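Local coordinates for protein kinase containing Z-DNA binding domains (Danio rerio, PDB 4LB6) that binds left-handed Z-DNA through the winged helix-turn-helix Zalpha domain described here and, in full length, probably phosphorylates the translation initiation factor eIF2alpha, at residues 10-15 with 43-48; 26-31 with 37-42; 55-60 with 65-70. All coordinates share one frame; numbering follows the deposited sequence. Where two conformers were deposited one is given.

Interaction 1: 10-15 with 43-48; sequences NEIEMR and NRHLYS. With nucleotides of chain B.
Where E13 faces H45, the helical segments 10-15 and 43-48 pass nearly at right angles, their axes 10.1 Å apart at closest approach and 78° between their directions. The H45 side chain reaches across to helix 10-23. Its ND1 donates a hydrogen bond to E13 OE2, 2.6 Å long and nearly straight (166°). The carboxylate oxygen lies close to the imidazole plane and accepts through its anti lone pair, while the carboxylate and imidazole planes stand 69° apart. A negative neighbour at this distance would probably favour a protonated ring. I12 contributes from over one imidazole face: its CG2, anti to the backbone N, reaches H45 CD2 at 3.5 Å. The other carboxylate oxygen, E13 OE1, accepts from a water that lies 2.9 Å from S48 OG, so one glutamate spans a helical turn of the partner. The DNA lies on another side of this recognition helix: R44 NE meets OP1 of DC6 of chain B at 2.8 Å, and N43 ND2 donates to OP1 of DG5 of chain B, whose C8 lies over the centre of one Y47 ring face. I16 of helix 10-23 also touches H45, L46 packs on I31 of helix 28-35, and W67 of the hairpin meets Y47 edge-to-face.

Interaction 2: 26-31 with 37-42; sequences STVQDI and LEKSTV. With nucleotides of chain B; nucleotides of chain C.
K39 leans across V28 and reaches toward the DNA, linking the protein's interior to its phosphate-binding surface. From CB the chain leaves with CG anti to the backbone N (chi1 179°). CG packs 3.9 Å from V28 CG2, the two side chains crossing at about a right angle, and already lies near OP1 of DG5 of chain B. CD then runs beside the amide end of Q29, 3.9 Å from Q29 NE2. Two bends follow, at chi3 and chi4, and they turn NZ toward the phosphate of DG5. CE lies between phosphates of two strands, and NZ donates a 2.6 Å hydrogen bond to OP1 of DG5 of chain B. K39 CD is also 3.6 Å from OP1 of DG7 of chain C, a phosphate that Q29 CG approaches as well. Behind the lysine aliphatic side chains dominate. V42 CG1 sits between V28 and I31, 3.6 Å from V28 CG2 and 3.7 Å from I31 CG2. The helix of V28 opens with a capping box: D30 OD2 accepts from T27 N, and T27 OG1 accepts a weak bond from D30 N. These are the two consecutive helices of a helix-turn-helix, 28-35 and the recognition helix 39-51. F32 of the former also packs on K39 and V42, Y19 of helix 10-23 touches I31, and T27 and Q29 touch R64 of the hairpin loop.

Interaction 3: 55-60 with 65-70; sequences VFKTVE and PVWNLV
V55, F56 and W67 bury the most surface where strands 55-58 and 66-69 pair as an antiparallel hairpin, the wing of the winged helix-turn-helix. F56 and N68 form a hydrogen-bonded pair: F56 N donates to N68 O at 2.9 Å and N68 N returns a bond to F56 O. T58 and V66 repeat the pattern, and between these pairs K57 CA and W67 CA each make a CA-H...O contact with the facing strand. A water donates to both F56 O and V66 O.

V55 and L69 are a non-hydrogen-bonded pair whose side chains diverge. V55 CB lies 3.2 Å from N68 O, V70 CG2 packs 3.6 Å from V55 N, V55 CG1 touches L69 CD2, and V55 CG2 reaches W67 CE3 at 3.7 Å.

The F56 side chain lies on the same face as N68. With CG between the backbone N and carbonyl carbon (chi1 65°), its ring edge is brought to the end of the opposite strand, where CE1 comes within 3.1 Å of L69 O, close to the ring plane. The N68 side chain runs beside it, CB near CE1, and V70 CG2 touches CD1.

On the other face, the K57 chain runs along the W67 indole. K57 CB sits over the six-membered ring in a CH-pi contact, 3.5 Å from its centroid and 8° off the normal, and K57 CD continues 3.6 Å from W67 CZ2. The lysine's NZ goes on to Q50 of helix 39-51.

The two sides thus differ: the W67 side of the hairpin joins the recognition helix through L46, Y47 and Q50, whereas on the F56 side the carbonyl-held water sits over the rim of the phenyl ring. Carbon against pi surface lets a lysine stem lie over one face of the tryptophan ring while its charged end remains hydrogen-bonded.

Overall arrangement
From the N terminus, the first turns of helix 10-23, residues 10-15, open interaction 1, whose loop closes only when the chain reaches 43-48. Within that long loop, interaction 2 opens at 26-31 and closes at 37-42, a short connection between helices 28-35 and 39-51. Interaction 3 then follows in series, formed by the two strands of the hairpin. Helix 39-51 serves both of the first two contacts, which touch each other where I12 packs on L37. The wing is joined to interaction 1 by L46 against V55, and to interaction 2 by a probable backbone bond from W67 N to S26 O. Together they tie three helices and a hairpin into one compact DNA-binding domain.

Interaction 1: 10-15 with 43-48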
loop_
_atom_site.group_PDB
_atom_site.type_symbol
_atom_site.label_atom_id
_atom_site.label_comp_id
_atom_site.label_asym_id
_atom_site.label_seq_id
_atom_site.Cartn_x
_atom_site.Cartn_y
_atom_site.Cartn_z
ATOM N N ASN A 10 20.826 -19.340 -6.622
ATOM C CA ASN A 10 21.877 -18.560 -7.234
ATOM C C ASN A 10 21.310 -17.836 -8.436
ATOM O O ASN A 10 21.731 -16.730 -8.735
ATOM C CB ASN A 10 23.048 -19.479 -7.578
ATOM C CG ASN A 10 23.554 -20.192 -6.350
ATOM O OD1 ASN A 10 23.338 -19.709 -5.230
ATOM N ND2 ASN A 10 24.210 -21.345 -6.530
ATOM N N GLU A 11 20.311 -18.426 -9.094
ATOM C CA GLU A 11 19.717 -17.758 -10.250
ATOM C C GLU A 11 18.973 -16.474 -9.854
ATOM O O GLU A 11 19.047 -15.460 -10.540
ATOM C CB GLU A 11 18.773 -18.674 -11.031
ATOM C CG GLU A 11 18.169 -17.989 -12.267
ATOM C CD GLU A 11 19.100 -18.048 -13.504
ATOM O OE1 GLU A 11 19.990 -18.924 -13.572
ATOM O OE2 GLU A 11 18.937 -17.213 -14.415
ATOM N N ILE A 12 18.200 -16.551 -8.782
ATOM C CA ILE A 12 17.505 -15.352 -8.273
ATOM C C ILE A 12 18.529 -14.303 -7.929
ATOM O O ILE A 12 18.378 -13.137 -8.272
ATOM C CB ILE A 12 16.697 -15.664 -6.971
ATOM C CG1 ILE A 12 15.593 -16.653 -7.261
ATOM C CG2 ILE A 12 16.151 -14.375 -6.286
ATOM C CD1 ILE A 12 14.653 -16.170 -8.297
ATOM N N GLU A 13 19.584 -14.717 -7.226
ATOM C CA GLU A 13 20.528 -13.728 -6.748
ATOM C C GLU A 13 21.259 -13.136 -7.932
ATOM O O GLU A 13 21.492 -11.950 -7.942
ATOM C CB GLU A 13 21.480 -14.279 -5.664
ATOM C CG GLU A 13 20.829 -14.229 -4.303
ATOM C CD GLU A 13 21.599 -14.837 -3.140
ATOM O OE1 GLU A 13 22.823 -15.030 -3.209
ATOM O OE2 GLU A 13 20.939 -15.092 -2.107
ATOM N N MET A 14 21.613 -13.951 -8.924
ATOM C CA MET A 14 22.242 -13.412 -10.133
ATOM C C MET A 14 21.323 -12.401 -10.814
ATOM O O MET A 14 21.771 -11.324 -11.271
ATOM C CB MET A 14 22.605 -14.552 -11.105
ATOM C CG MET A 14 22.982 -14.052 -12.493
ATOM S SD MET A 14 23.447 -15.423 -13.561
ATOM C CE MET A 14 24.574 -16.304 -12.490
ATOM N N ARG A 15 20.040 -12.743 -10.894
ATOM C CA ARG A 15 19.077 -11.868 -11.571
ATOM C C ARG A 15 18.871 -10.522 -10.824
ATOM O O ARG A 15 18.748 -9.461 -11.432
ATOM C CB ARG A 15 17.741 -12.600 -11.797
ATOM C CG ARG A 15 17.790 -13.617 -13.006
ATOM C CD ARG A 15 16.422 -14.371 -13.142
ATOM N NE ARG A 15 15.365 -13.457 -13.595
ATOM C CZ ARG A 15 14.075 -13.464 -13.209
ATOM N NH1 ARG A 15 13.599 -14.341 -12.317
ATOM N NH2 ARG A 15 13.260 -12.558 -13.737
ATOM N N ASN A 43 13.443 -9.398 -1.234
ATOM C CA ASN A 43 14.042 -8.850 -0.015
ATOM C C ASN A 43 14.889 -9.890 0.728
ATOM O O ASN A 43 15.939 -9.522 1.270
ATOM C CB ASN A 43 12.994 -8.243 0.970
ATOM C CG ASN A 43 12.881 -6.745 0.850
ATOM O OD1 ASN A 43 13.828 -6.055 0.481
ATOM N ND2 ASN A 43 11.682 -6.209 1.208
ATOM N N ARG A 44 14.430 -11.146 0.827
ATOM C CA ARG A 44 15.224 -12.182 1.530
ATOM C C ARG A 44 16.625 -12.202 0.901
ATOM O O ARG A 44 17.665 -12.198 1.613
ATOM C CB ARG A 44 14.552 -13.591 1.393
ATOM C CG ARG A 44 15.376 -14.836 1.820
ATOM C CD ARG A 44 14.537 -16.128 1.566
ATOM N NE ARG A 44 13.167 -15.867 1.989
ATOM C CZ ARG A 44 12.079 -16.028 1.234
ATOM N NH1 ARG A 44 12.165 -16.554 0.029
ATOM N NH2 ARG A 44 10.891 -15.685 1.710
ATOM N N HIS A 45 16.646 -12.235 -0.429
ATOM C CA HIS A 45 17.950 -12.304 -1.115
ATOM C C HIS A 45 18.765 -11.021 -1.029
ATOM O O HIS A 45 19.989 -11.105 -0.970
ATOM C CB HIS A 45 17.768 -12.810 -2.560
ATOM C CG HIS A 45 17.411 -14.265 -2.603
ATOM N ND1 HIS A 45 18.333 -15.266 -2.338
ATOM C CD2 HIS A 45 16.227 -14.887 -2.798
ATOM C CE1 HIS A 45 17.735 -16.441 -2.420
ATOM N NE2 HIS A 45 16.457 -16.242 -2.704
ATOM N N LEU A 46 18.119 -9.843 -1.036
ATOM C CA LEU A 46 18.880 -8.598 -0.889
ATOM C C LEU A 46 19.585 -8.557 0.467
ATOM O O LEU A 46 20.787 -8.209 0.556
ATOM C CB LEU A 46 17.924 -7.392 -0.980
ATOM C CG LEU A 46 17.578 -7.046 -2.437
ATOM C CD1 LEU A 46 16.396 -6.025 -2.438
ATOM C CD2 LEU A 46 18.741 -6.441 -3.186
ATOM N N TYR A 47 18.846 -8.928 1.519
ATOM C CA TYR A 47 19.432 -8.915 2.883
ATOM C C TYR A 47 20.561 -9.932 2.970
ATOM O O TYR A 47 21.642 -9.654 3.534
ATOM C CB TYR A 47 18.373 -9.102 3.999
ATOM C CG TYR A 47 17.674 -7.776 4.265
ATOM C CD1 TYR A 47 16.515 -7.412 3.547
ATOM C CD2 TYR A 47 18.262 -6.820 5.117
ATOM C CE1 TYR A 47 15.911 -6.158 3.746
ATOM C CE2 TYR A 47 17.667 -5.574 5.336
ATOM C CZ TYR A 47 16.512 -5.221 4.634
ATOM O OH TYR A 47 15.916 -3.984 4.888
ATOM N N SER A 48 20.344 -11.109 2.397
ATOM C CA SER A 48 21.440 -12.108 2.296
ATOM C C SER A 48 22.673 -11.634 1.508
ATOM O O SER A 48 23.830 -11.911 1.899
ATOM C CB SER A 48 20.929 -13.411 1.677
ATOM O OG SER A 48 22.037 -14.265 1.436
ATOM P P DG B 5 9.279 -8.477 3.045
ATOM O OP1 DG B 5 9.317 -7.497 1.946
ATOM O OP2 DG B 5 8.257 -9.579 3.132
ATOM O "O5'" DG B 5 10.725 -9.107 3.164
ATOM C "C5'" DG B 5 11.024 -10.215 4.137
ATOM C "C4'" DG B 5 12.514 -10.452 4.215
ATOM O "O4'" DG B 5 13.218 -9.280 4.640
ATOM C "C3'" DG B 5 12.846 -11.497 5.326
ATOM O "O3'" DG B 5 12.912 -12.733 4.601
ATOM C "C2'" DG B 5 14.224 -11.082 5.766
ATOM C "C1'" DG B 5 14.340 -9.588 5.486
ATOM N N9 DG B 5 14.219 -8.656 6.615
ATOM C C8 DG B 5 15.137 -7.690 6.912
ATOM N N7 DG B 5 14.784 -6.891 7.906
ATOM C C5 DG B 5 13.568 -7.407 8.345
ATOM C C6 DG B 5 12.706 -6.917 9.369
ATOM O O6 DG B 5 12.893 -5.954 10.109
ATOM N N1 DG B 5 11.514 -7.638 9.475
ATOM C C2 DG B 5 11.192 -8.677 8.619
ATOM N N2 DG B 5 9.977 -9.260 8.808
ATOM N N3 DG B 5 12.031 -9.108 7.631
ATOM C C4 DG B 5 13.179 -8.430 7.534
ATOM P P DC B 4 12.226 -3.262 4.045
ATOM O OP1 DC B 4 13.694 -3.524 3.728
ATOM O OP2 DC B 4 11.204 -3.432 2.910
ATOM O "O5'" DC B 4 11.895 -4.254 5.183
ATOM C "C5'" DC B 4 12.228 -5.719 5.098
ATOM C "C4'" DC B 4 11.094 -6.636 5.483
ATOM O "O4'" DC B 4 10.756 -6.331 6.892
ATOM C "C3'" DC B 4 9.789 -6.407 4.671
ATOM O "O3'" DC B 4 9.098 -7.653 4.404
ATOM C "C2'" DC B 4 8.940 -5.527 5.664
ATOM C "C1'" DC B 4 9.364 -6.205 6.964
ATOM N N1 DC B 4 9.076 -5.297 8.090
ATOM C C2 DC B 4 7.869 -5.414 8.752
ATOM O O2 DC B 4 7.084 -6.280 8.420
ATOM N N3 DC B 4 7.570 -4.531 9.745
ATOM C C4 DC B 4 8.450 -3.553 10.050
ATOM N N4 DC B 4 8.043 -2.732 11.087
ATOM C C5 DC B 4 9.676 -3.374 9.347
ATOM C C6 DC B 4 9.927 -4.264 8.375
ATOM P P DC B 6 12.249 -14.096 5.156
ATOM O OP1 DC B 6 13.106 -15.242 4.742
ATOM O OP2 DC B 6 10.813 -14.215 4.998
ATOM O "O5'" DC B 6 12.541 -14.000 6.758
ATOM C "C5'" DC B 6 12.416 -15.240 7.493
ATOM C "C4'" DC B 6 11.724 -14.855 8.838
ATOM O "O4'" DC B 6 12.605 -14.026 9.636
ATOM C "C3'" DC B 6 10.347 -14.164 8.732
ATOM O "O3'" DC B 6 9.475 -14.725 9.708
ATOM C "C2'" DC B 6 10.719 -12.720 9.137
ATOM C "C1'" DC B 6 11.803 -13.024 10.166
ATOM N N1 DC B 6 12.661 -11.850 10.395
ATOM C C2 DC B 6 12.235 -10.959 11.388
ATOM O O2 DC B 6 11.164 -11.206 11.947
ATOM N N3 DC B 6 12.953 -9.865 11.633
ATOM C C4 DC B 6 14.086 -9.687 10.981
ATOM N N4 DC B 6 14.817 -8.608 11.244
ATOM C C5 DC B 6 14.553 -10.584 9.975
ATOM C C6 DC B 6 13.815 -11.691 9.726
HETATM O O HOH W 1 24.175 -14.164 -0.544
#

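Interaction 2: 26-31 with 37-42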
loop_
_atom_site.group_PDB
_atom_site.type_symbol
_atom_site.label_atom_id
_atom_site.label_comp_id
_atom_site.label_asym_id
_atom_site.label_seq_id
_atom_site.Cartn_x
_atom_site.Cartn_y
_atom_site.Cartn_z
ATOM N N SER A 26 18.162 1.116 -6.592
ATOM C CA SER A 26 16.803 0.645 -6.807
ATOM C C SER A 26 16.151 0.214 -5.502
ATOM O O SER A 26 16.848 -0.197 -4.542
ATOM C CB SER A 26 16.836 -0.556 -7.739
ATOM O OG SER A 26 17.514 -0.239 -8.920
ATOM N N THR A 27 14.821 0.302 -5.453
ATOM C CA THR A 27 14.061 -0.243 -4.328
ATOM C C THR A 27 13.640 -1.679 -4.659
ATOM O O THR A 27 13.719 -2.128 -5.823
ATOM C CB THR A 27 12.784 0.575 -4.064
ATOM O OG1 THR A 27 11.945 0.464 -5.221
ATOM C CG2 THR A 27 13.156 2.074 -3.815
ATOM N N VAL A 28 13.232 -2.419 -3.637
ATOM C CA VAL A 28 12.758 -3.783 -3.879
ATOM C C VAL A 28 11.560 -3.774 -4.853
ATOM O O VAL A 28 11.349 -4.717 -5.622
ATOM C CB VAL A 28 12.403 -4.530 -2.559
ATOM C CG1 VAL A 28 11.236 -3.821 -1.743
ATOM C CG2 VAL A 28 12.139 -6.065 -2.835
ATOM N N GLN A 29 10.762 -2.717 -4.803
ATOM C CA GLN A 29 9.590 -2.670 -5.640
ATOM C C GLN A 29 9.982 -2.635 -7.134
ATOM O O GLN A 29 9.431 -3.400 -7.959
ATOM C CB GLN A 29 8.720 -1.459 -5.249
ATOM C CG GLN A 29 7.931 -1.651 -3.909
ATOM C CD GLN A 29 8.749 -1.388 -2.635
ATOM O OE1 GLN A 29 9.878 -0.910 -2.687
ATOM N NE2 GLN A 29 8.155 -1.674 -1.473
ATOM N N ASP A 30 10.997 -1.811 -7.448
ATOM C CA ASP A 30 11.649 -1.788 -8.769
ATOM C C ASP A 30 12.000 -3.183 -9.263
ATOM O O ASP A 30 11.693 -3.578 -10.390
ATOM C CB ASP A 30 12.941 -0.938 -8.724
ATOM C CG ASP A 30 12.654 0.551 -8.581
ATOM O OD1 ASP A 30 11.577 0.957 -9.077
ATOM O OD2 ASP A 30 13.476 1.301 -7.968
ATOM N N ILE A 31 12.669 -3.925 -8.394
ATOM C CA ILE A 31 13.285 -5.209 -8.758
ATOM C C ILE A 31 12.212 -6.315 -8.888
ATOM O O ILE A 31 12.148 -7.025 -9.906
ATOM C CB ILE A 31 14.280 -5.635 -7.686
ATOM C CG1 ILE A 31 15.389 -4.593 -7.545
ATOM C CG2 ILE A 31 14.909 -6.969 -8.076
ATOM C CD1 ILE A 31 16.205 -4.742 -6.206
ATOM N N LEU A 37 9.021 -11.723 -9.366
ATOM C CA LEU A 37 9.200 -12.551 -8.175
ATOM C C LEU A 37 8.362 -11.915 -7.025
ATOM O O LEU A 37 7.897 -10.784 -7.150
ATOM C CB LEU A 37 10.659 -12.574 -7.745
ATOM C CG LEU A 37 11.593 -13.136 -8.853
ATOM C CD1 LEU A 37 13.032 -12.701 -8.479
ATOM C CD2 LEU A 37 11.447 -14.654 -8.930
ATOM N N GLU A 38 8.148 -12.635 -5.923
ATOM C CA GLU A 38 7.487 -12.000 -4.770
ATOM C C GLU A 38 8.462 -10.980 -4.194
ATOM O O GLU A 38 9.654 -11.230 -4.133
ATOM C CB GLU A 38 7.155 -13.060 -3.675
ATOM C CG GLU A 38 6.076 -14.096 -4.093
ATOM C CD GLU A 38 4.632 -13.579 -3.884
ATOM O OE1 GLU A 38 4.409 -12.621 -3.109
ATOM O OE2 GLU A 38 3.706 -14.125 -4.505
ATOM N N LYS A 39 7.928 -9.910 -3.664
ATOM C CA LYS A 39 8.708 -8.881 -2.949
ATOM C C LYS A 39 9.472 -9.527 -1.805
ATOM O O LYS A 39 10.665 -9.269 -1.653
ATOM C CB LYS A 39 7.796 -7.791 -2.408
ATOM C CG LYS A 39 8.530 -6.668 -1.621
ATOM C CD LYS A 39 7.608 -5.533 -1.148
ATOM C CE LYS A 39 6.767 -5.845 0.082
ATOM N NZ LYS A 39 7.602 -5.634 1.351
ATOM N N SER A 40 8.827 -10.409 -1.044
ATOM C CA SER A 40 9.511 -10.998 0.100
ATOM C C SER A 40 10.709 -11.861 -0.371
ATOM O O SER A 40 11.767 -11.921 0.321
ATOM C CB SER A 40 8.525 -11.840 0.905
ATOM O OG SER A 40 8.067 -12.877 0.057
ATOM N N THR A 41 10.579 -12.548 -1.520
ATOM C CA THR A 41 11.707 -13.336 -2.016
ATOM C C THR A 41 12.851 -12.422 -2.425
ATOM O O THR A 41 14.018 -12.710 -2.187
ATOM C CB THR A 41 11.264 -14.135 -3.245
ATOM O OG1 THR A 41 10.190 -15.011 -2.832
ATOM C CG2 THR A 41 12.440 -14.904 -3.860
ATOM N N VAL A 42 12.545 -11.319 -3.105
ATOM C CA VAL A 42 13.636 -10.436 -3.465
ATOM C C VAL A 42 14.265 -9.825 -2.184
ATOM O O VAL A 42 15.502 -9.734 -2.071
ATOM C CB VAL A 42 13.142 -9.334 -4.430
ATOM C CG1 VAL A 42 14.247 -8.328 -4.726
ATOM C CG2 VAL A 42 12.617 -9.981 -5.746
ATOM P P DG B 5 9.279 -8.477 3.045
ATOM O OP1 DG B 5 9.317 -7.497 1.946
ATOM O OP2 DG B 5 8.257 -9.579 3.132
ATOM O "O5'" DG B 5 10.725 -9.107 3.164
ATOM C "C5'" DG B 5 11.024 -10.215 4.137
ATOM C "C4'" DG B 5 12.514 -10.452 4.215
ATOM O "O4'" DG B 5 13.218 -9.280 4.640
ATOM C "C3'" DG B 5 12.846 -11.497 5.326
ATOM O "O3'" DG B 5 12.912 -12.733 4.601
ATOM C "C2'" DG B 5 14.224 -11.082 5.766
ATOM C "C1'" DG B 5 14.340 -9.588 5.486
ATOM N N9 DG B 5 14.219 -8.656 6.615
ATOM C C8 DG B 5 15.137 -7.690 6.912
ATOM N N7 DG B 5 14.784 -6.891 7.906
ATOM C C5 DG B 5 13.568 -7.407 8.345
ATOM C C6 DG B 5 12.706 -6.917 9.369
ATOM O O6 DG B 5 12.893 -5.954 10.109
ATOM N N1 DG B 5 11.514 -7.638 9.475
ATOM C C2 DG B 5 11.192 -8.677 8.619
ATOM N N2 DG B 5 9.977 -9.260 8.808
ATOM N N3 DG B 5 12.031 -9.108 7.631
ATOM C C4 DG B 5 13.179 -8.430 7.534
ATOM P P DG C 7 3.694 -3.827 -3.041
ATOM O OP1 DG C 7 4.325 -5.018 -2.619
ATOM O OP2 DG C 7 4.295 -2.462 -3.284
ATOM O "O5'" DG C 7 3.011 -4.207 -4.442
ATOM C "C5'" DG C 7 2.372 -3.222 -5.270
ATOM C "C4'" DG C 7 1.605 -3.900 -6.364
ATOM O "O4'" DG C 7 0.524 -4.637 -5.913
ATOM C "C3'" DG C 7 0.853 -2.748 -7.008
ATOM O "O3'" DG C 7 1.830 -2.537 -7.923
ATOM C "C2'" DG C 7 -0.294 -3.383 -7.678
ATOM C "C1'" DG C 7 -0.589 -4.538 -6.784
ATOM N N9 DG C 7 -1.697 -4.399 -5.841
ATOM C C8 DG C 7 -2.757 -5.271 -5.774
ATOM N N7 DG C 7 -3.601 -4.980 -4.807
ATOM C C5 DG C 7 -3.053 -3.832 -4.206
ATOM C C6 DG C 7 -3.571 -3.046 -3.114
ATOM O O6 DG C 7 -4.518 -3.291 -2.422
ATOM N N1 DG C 7 -2.764 -1.976 -2.785
ATOM C C2 DG C 7 -1.610 -1.688 -3.513
ATOM N N2 DG C 7 -0.864 -0.668 -3.051
ATOM N N3 DG C 7 -1.085 -2.402 -4.533
ATOM C C4 DG C 7 -1.915 -3.425 -4.865
#

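Interaction 3: 55-60 with 65-70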
loop_
_atom_site.group_PDB
_atom_site.type_symbol
_atom_site.label_atom_id
_atom_site.label_comp_id
_atom_site.label_asym_id
_atom_site.label_seq_id
_atom_site.Cartn_x
_atom_site.Cartn_y
_atom_site.Cartn_z
ATOM N N VAL A 55 25.896 -6.389 -2.081
ATOM C CA VAL A 55 25.084 -5.202 -2.301
ATOM C C VAL A 55 25.035 -4.422 -0.987
ATOM O O VAL A 55 25.385 -4.941 0.083
ATOM C CB VAL A 55 23.595 -5.537 -2.694
ATOM C CG1 VAL A 55 23.546 -6.494 -3.933
ATOM C CG2 VAL A 55 22.863 -6.134 -1.490
ATOM N N PHE A 56 24.566 -3.192 -1.040
ATOM C CA PHE A 56 24.376 -2.455 0.224
ATOM C C PHE A 56 23.152 -1.607 0.140
ATOM O O PHE A 56 22.676 -1.277 -0.941
ATOM C CB PHE A 56 25.587 -1.584 0.577
ATOM C CG PHE A 56 25.840 -0.470 -0.404
ATOM C CD1 PHE A 56 26.380 -0.734 -1.629
ATOM C CD2 PHE A 56 25.497 0.840 -0.096
ATOM C CE1 PHE A 56 26.633 0.285 -2.544
ATOM C CE2 PHE A 56 25.725 1.861 -0.996
ATOM C CZ PHE A 56 26.305 1.581 -2.227
ATOM N N LYS A 57 22.583 -1.297 1.294
ATOM C CA LYS A 57 21.431 -0.435 1.271
ATOM C C LYS A 57 21.761 0.833 2.027
ATOM O O LYS A 57 22.635 0.839 2.900
ATOM C CB LYS A 57 20.208 -1.117 1.874
ATOM C CG LYS A 57 20.105 -1.028 3.363
ATOM C CD LYS A 57 18.899 -1.774 3.869
ATOM C CE LYS A 57 18.888 -1.760 5.393
ATOM N NZ LYS A 57 20.173 -2.323 5.928
ATOM N N THR A 58 21.062 1.896 1.654
ATOM C CA THR A 58 21.053 3.147 2.379
ATOM C C THR A 58 19.614 3.409 2.746
ATOM O O THR A 58 18.683 3.092 1.992
ATOM C CB THR A 58 21.516 4.293 1.511
ATOM O OG1 THR A 58 20.567 4.465 0.454
ATOM C CG2 THR A 58 22.883 3.976 0.910
ATOM N N VAL A 59 19.441 3.961 3.938
ATOM C CA VAL A 59 18.119 4.159 4.499
ATOM C C VAL A 59 18.034 5.559 5.097
ATOM O O VAL A 59 19.011 6.124 5.606
ATOM C CB VAL A 59 17.805 3.122 5.589
ATOM C CG1 VAL A 59 17.889 1.729 5.044
ATOM C CG2 VAL A 59 18.781 3.290 6.756
ATOM N N GLU A 60 16.844 6.120 5.029
ATOM C CA GLU A 60 16.578 7.434 5.564
ATOM C C GLU A 60 15.176 7.376 6.157
ATOM O O GLU A 60 14.220 7.034 5.455
ATOM C CB GLU A 60 16.698 8.433 4.418
ATOM C CG GLU A 60 16.109 9.786 4.636
ATOM C CD GLU A 60 16.373 10.658 3.429
ATOM O OE1 GLU A 60 16.936 10.102 2.441
ATOM O OE2 GLU A 60 16.037 11.872 3.470
ATOM N N PRO A 65 14.218 1.421 1.640
ATOM C CA PRO A 65 15.660 1.276 1.492
ATOM C C PRO A 65 15.968 1.277 0.005
ATOM O O PRO A 65 15.100 0.914 -0.809
ATOM C CB PRO A 65 15.952 -0.097 2.100
ATOM C CG PRO A 65 14.777 -0.325 3.094
ATOM C CD PRO A 65 13.607 0.315 2.399
ATOM N N VAL A 66 17.151 1.765 -0.327
ATOM C CA VAL A 66 17.599 1.779 -1.701
ATOM C C VAL A 66 18.845 0.957 -1.805
ATOM O O VAL A 66 19.802 1.135 -1.042
ATOM C CB VAL A 66 17.852 3.238 -2.176
ATOM C CG1 VAL A 66 18.609 3.234 -3.447
ATOM C CG2 VAL A 66 16.492 3.988 -2.344
ATOM N N TRP A 67 18.862 0.063 -2.791
ATOM C CA TRP A 67 19.891 -0.953 -2.876
ATOM C C TRP A 67 20.830 -0.652 -4.039
ATOM O O TRP A 67 20.388 -0.110 -5.030
ATOM C CB TRP A 67 19.230 -2.316 -3.083
ATOM C CG TRP A 67 18.394 -2.703 -1.890
ATOM C CD1 TRP A 67 17.078 -2.449 -1.690
ATOM C CD2 TRP A 67 18.854 -3.394 -0.739
ATOM N NE1 TRP A 67 16.660 -2.977 -0.449
ATOM C CE2 TRP A 67 17.756 -3.528 0.159
ATOM C CE3 TRP A 67 20.102 -3.900 -0.366
ATOM C CZ2 TRP A 67 17.871 -4.186 1.397
ATOM C CZ3 TRP A 67 20.216 -4.527 0.852
ATOM C CH2 TRP A 67 19.112 -4.661 1.717
ATOM N N ASN A 68 22.098 -1.016 -3.903
ATOM C CA ASN A 68 23.007 -0.981 -5.043
ATOM C C ASN A 68 24.120 -2.007 -4.880
ATOM O O ASN A 68 24.305 -2.586 -3.819
ATOM C CB ASN A 68 23.587 0.426 -5.194
ATOM C CG ASN A 68 24.045 0.716 -6.616
ATOM O OD1 ASN A 68 24.023 -0.167 -7.477
ATOM N ND2 ASN A 68 24.487 1.947 -6.859
ATOM N N LEU A 69 24.875 -2.246 -5.945
ATOM C CA LEU A 69 26.042 -3.097 -5.858
ATOM C C LEU A 69 27.162 -2.441 -5.053
ATOM O O LEU A 69 27.411 -1.256 -5.158
ATOM C CB LEU A 69 26.576 -3.402 -7.285
ATOM C CG LEU A 69 25.626 -4.221 -8.162
ATOM C CD1 LEU A 69 26.269 -4.546 -9.476
ATOM C CD2 LEU A 69 25.216 -5.525 -7.464
ATOM N N VAL A 70 27.838 -3.234 -4.250
ATOM C CA VAL A 70 29.067 -2.809 -3.618
ATOM C C VAL A 70 30.087 -2.487 -4.740
ATOM O O VAL A 70 30.162 -3.219 -5.722
ATOM C CB VAL A 70 29.565 -3.947 -2.691
ATOM C CG1 VAL A 70 30.980 -3.712 -2.238
ATOM C CG2 VAL A 70 28.599 -4.127 -1.494
HETATM O O HOH W 2 22.415 1.589 -1.855
#